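Local coordinates for protein NLP/P60 (Enterococcus faecium, PDB 6B8C) that probably cleaves peptide bonds in peptidoglycan stems as the NlpC/p60 endopeptidase domain of the secreted hydrolase SagA, releasing muropeptides, at residues V32-A35 / Y36-G40. Residues are numbered along the deposited sequence; the frame is centred on the assembly and turned at random.
Sequences VAEA and YKYIG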
ATOM      1  N   VAL A  32       6.396  -7.172   3.284  1.00 73.30           N
ATOM      2  CA  VAL A  32       7.299  -6.063   3.585  1.00 70.39           C
ATOM      3  C   VAL A  32       8.615  -6.219   2.830  1.00 68.63           C
ATOM      4  O   VAL A  32       9.151  -5.251   2.268  1.00 65.70           O
ATOM      5  CB  VAL A  32       7.525  -5.970   5.104  1.00 72.34           C
ATOM      6  CG1 VAL A  32       8.600  -4.943   5.424  1.00 72.00           C
ATOM      7  CG2 VAL A  32       6.222  -5.628   5.807  1.00 73.07           C
ATOM      8  N   ALA A  33       9.156  -7.439   2.807  1.00 66.92           N
ATOM      9  CA  ALA A  33      10.426  -7.673   2.132  1.00 67.50           C
ATOM     10  C   ALA A  33      10.308  -7.427   0.633  1.00 66.40           C
ATOM     11  O   ALA A  33      11.235  -6.901   0.008  1.00 64.70           O
ATOM     12  CB  ALA A  33      10.911  -9.095   2.411  1.00 70.76           C
ATOM     13  N   GLU A  34       9.170  -7.797   0.039  1.00 67.00           N
ATOM     14  CA  GLU A  34       8.964  -7.526  -1.380  1.00 66.06           C
ATOM     15  C   GLU A  34       8.787  -6.034  -1.637  1.00 62.71           C
ATOM     16  O   GLU A  34       9.297  -5.505  -2.632  1.00 60.63           O
ATOM     17  CB  GLU A  34       7.753  -8.304  -1.895  1.00 68.53           C
ATOM     18  CG  GLU A  34       7.442  -8.099  -3.377  1.00 68.76           C
ATOM     19  CD  GLU A  34       8.422  -8.813  -4.301  1.00 70.94           C
ATOM     20  OE1 GLU A  34       8.530  -8.416  -5.482  1.00 71.60           O
ATOM     21  OE2 GLU A  34       9.082  -9.772  -3.850  1.00 73.32           O
ATOM     22  N   ALA A  35       8.066  -5.338  -0.753  1.00 64.59           N
ATOM     23  CA  ALA A  35       7.850  -3.909  -0.944  1.00 62.22           C
ATOM     24  C   ALA A  35       9.157  -3.133  -0.859  1.00 60.71           C
ATOM     25  O   ALA A  35       9.347  -2.142  -1.574  1.00 58.48           O
ATOM     26  CB  ALA A  35       6.847  -3.387   0.086  1.00 63.07           C
ATOM     27  N   TYR A  36      10.075  -3.572   0.008  1.00 60.63           N
ATOM     28  CA  TYR A  36      11.350  -2.870   0.137  1.00 60.23           C
ATOM     29  C   TYR A  36      12.180  -2.910  -1.143  1.00 58.75           C
ATOM     30  O   TYR A  36      13.041  -2.043  -1.335  1.00 56.87           O
ATOM     31  CB  TYR A  36      12.156  -3.445   1.303  1.00 63.38           C
ATOM     32  CG  TYR A  36      11.999  -2.656   2.585  1.00 64.85           C
ATOM     33  CD1 TYR A  36      10.855  -2.778   3.365  1.00 66.65           C
ATOM     34  CD2 TYR A  36      12.993  -1.787   3.015  1.00 64.63           C
ATOM     35  CE1 TYR A  36      10.705  -2.056   4.534  1.00 67.40           C
ATOM     36  CE2 TYR A  36      12.851  -1.059   4.184  1.00 65.90           C
ATOM     37  CZ  TYR A  36      11.706  -1.199   4.939  1.00 67.57           C
ATOM     38  OH  TYR A  36      11.559  -0.480   6.104  1.00 69.45           O
ATOM     39  N   LYS A  37      11.929  -3.876  -2.033  1.00 60.14           N
ATOM     40  CA  LYS A  37      12.716  -3.989  -3.257  1.00 59.68           C
ATOM     41  C   LYS A  37      12.536  -2.799  -4.191  1.00 57.66           C
ATOM     42  O   LYS A  37      13.378  -2.587  -5.072  1.00 56.97           O
ATOM     43  CB  LYS A  37      12.347  -5.266  -4.013  1.00 61.31           C
ATOM     44  CG  LYS A  37      12.568  -6.555  -3.242  1.00 63.60           C
ATOM     45  CD  LYS A  37      12.057  -7.743  -4.037  1.00 64.90           C
ATOM     46  CE  LYS A  37      12.340  -9.054  -3.328  1.00 68.37           C
ATOM     47  NZ  LYS A  37      11.857 -10.220  -4.121  1.00 71.27           N
ATOM     48  N   TYR A  38      11.466  -2.024  -4.040  1.00 57.41           N
ATOM     49  CA  TYR A  38      11.135  -0.996  -5.014  1.00 55.71           C
ATOM     50  C   TYR A  38      11.285   0.414  -4.459  1.00 53.47           C
ATOM     51  O   TYR A  38      10.810   1.369  -5.082  1.00 53.16           O
ATOM     52  CB  TYR A  38       9.722  -1.236  -5.548  1.00 56.86           C
ATOM     53  CG  TYR A  38       9.564  -2.655  -6.037  1.00 59.74           C
ATOM     54  CD1 TYR A  38      10.070  -3.042  -7.272  1.00 61.37           C
ATOM     55  CD2 TYR A  38       8.958  -3.617  -5.246  1.00 61.14           C
ATOM     56  CE1 TYR A  38       9.953  -4.343  -7.713  1.00 62.15           C
ATOM     57  CE2 TYR A  38       8.838  -4.920  -5.677  1.00 63.19           C
ATOM     58  CZ  TYR A  38       9.335  -5.279  -6.911  1.00 63.81           C
ATOM     59  OH  TYR A  38       9.211  -6.580  -7.342  1.00 66.87           O
ATOM     60  N   ILE A  39      11.953   0.565  -3.313  1.00 53.57           N
ATOM     61  CA  ILE A  39      12.274   1.889  -2.795  1.00 52.25           C
ATOM     62  C   ILE A  39      13.064   2.659  -3.842  1.00 51.32           C
ATOM     63  O   ILE A  39      13.992   2.125  -4.462  1.00 51.39           O
ATOM     64  CB  ILE A  39      13.041   1.762  -1.471  1.00 52.43           C
ATOM     65  CG1 ILE A  39      12.097   1.256  -0.379  1.00 52.46           C
ATOM     66  CG2 ILE A  39      13.685   3.086  -1.073  1.00 51.65           C
ATOM     67  CD1 ILE A  39      12.785   0.917   0.907  1.00 53.60           C
ATOM     68  N   GLY A  40      12.673   3.910  -4.071  1.00 49.98           N
ATOM     69  CA  GLY A  40      13.307   4.726  -5.082  1.00 49.63           C
ATOM     70  C   GLY A  40      12.728   4.589  -6.473  1.00 50.48           C
ATOM     71  O   GLY A  40      13.209   5.261  -7.392  1.00 51.36           O
TER
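The hydroxyl of Y38 donates to the carboxylate of E34, with OH 2.7 Å from OE1, where the chain leaves helix 28-36, the helix that precedes the longer helix 55-67 in this NlpC/p60 fold. The bond runs nearly in line with the C-O bond of OE1 and close to the plane of the tyrosine ring, which is turned 52° from the carboxylate. OE2 takes the ammonium of K37 in a salt bridge, with NZ 2.8 Å from OE2 and lying above the carboxylate plane. The two partners thus follow E34 by four and three residues. With both oxygens engaged, rotation of the group about CG-CD is restrained, and the lysine charge probably stabilises the ionised form of this buried acid. The E34 chain leaves with CG anti to the backbone N and then bends at chi2 (74°), which brings its end back toward K37 and Y38; K37 reaches it fully extended beyond CG, while its CB rests 3.9 Å above one face of the Y38 ring, toward the rim. The E34 side chain also touches Q65 and V66 of helix 55-67, and Y61 there meets Y38 edge-to-face.

Y36 N reaches V32 O four residues back, whereas K37 N bonds to E34 O and Y38 N to A35 O, each three residues back, leading into a type I turn from Y36 to I39. Alongside, the V32 and Y36 side chains point the same way, with V32 CG1 3.7 Å from Y36 CE1.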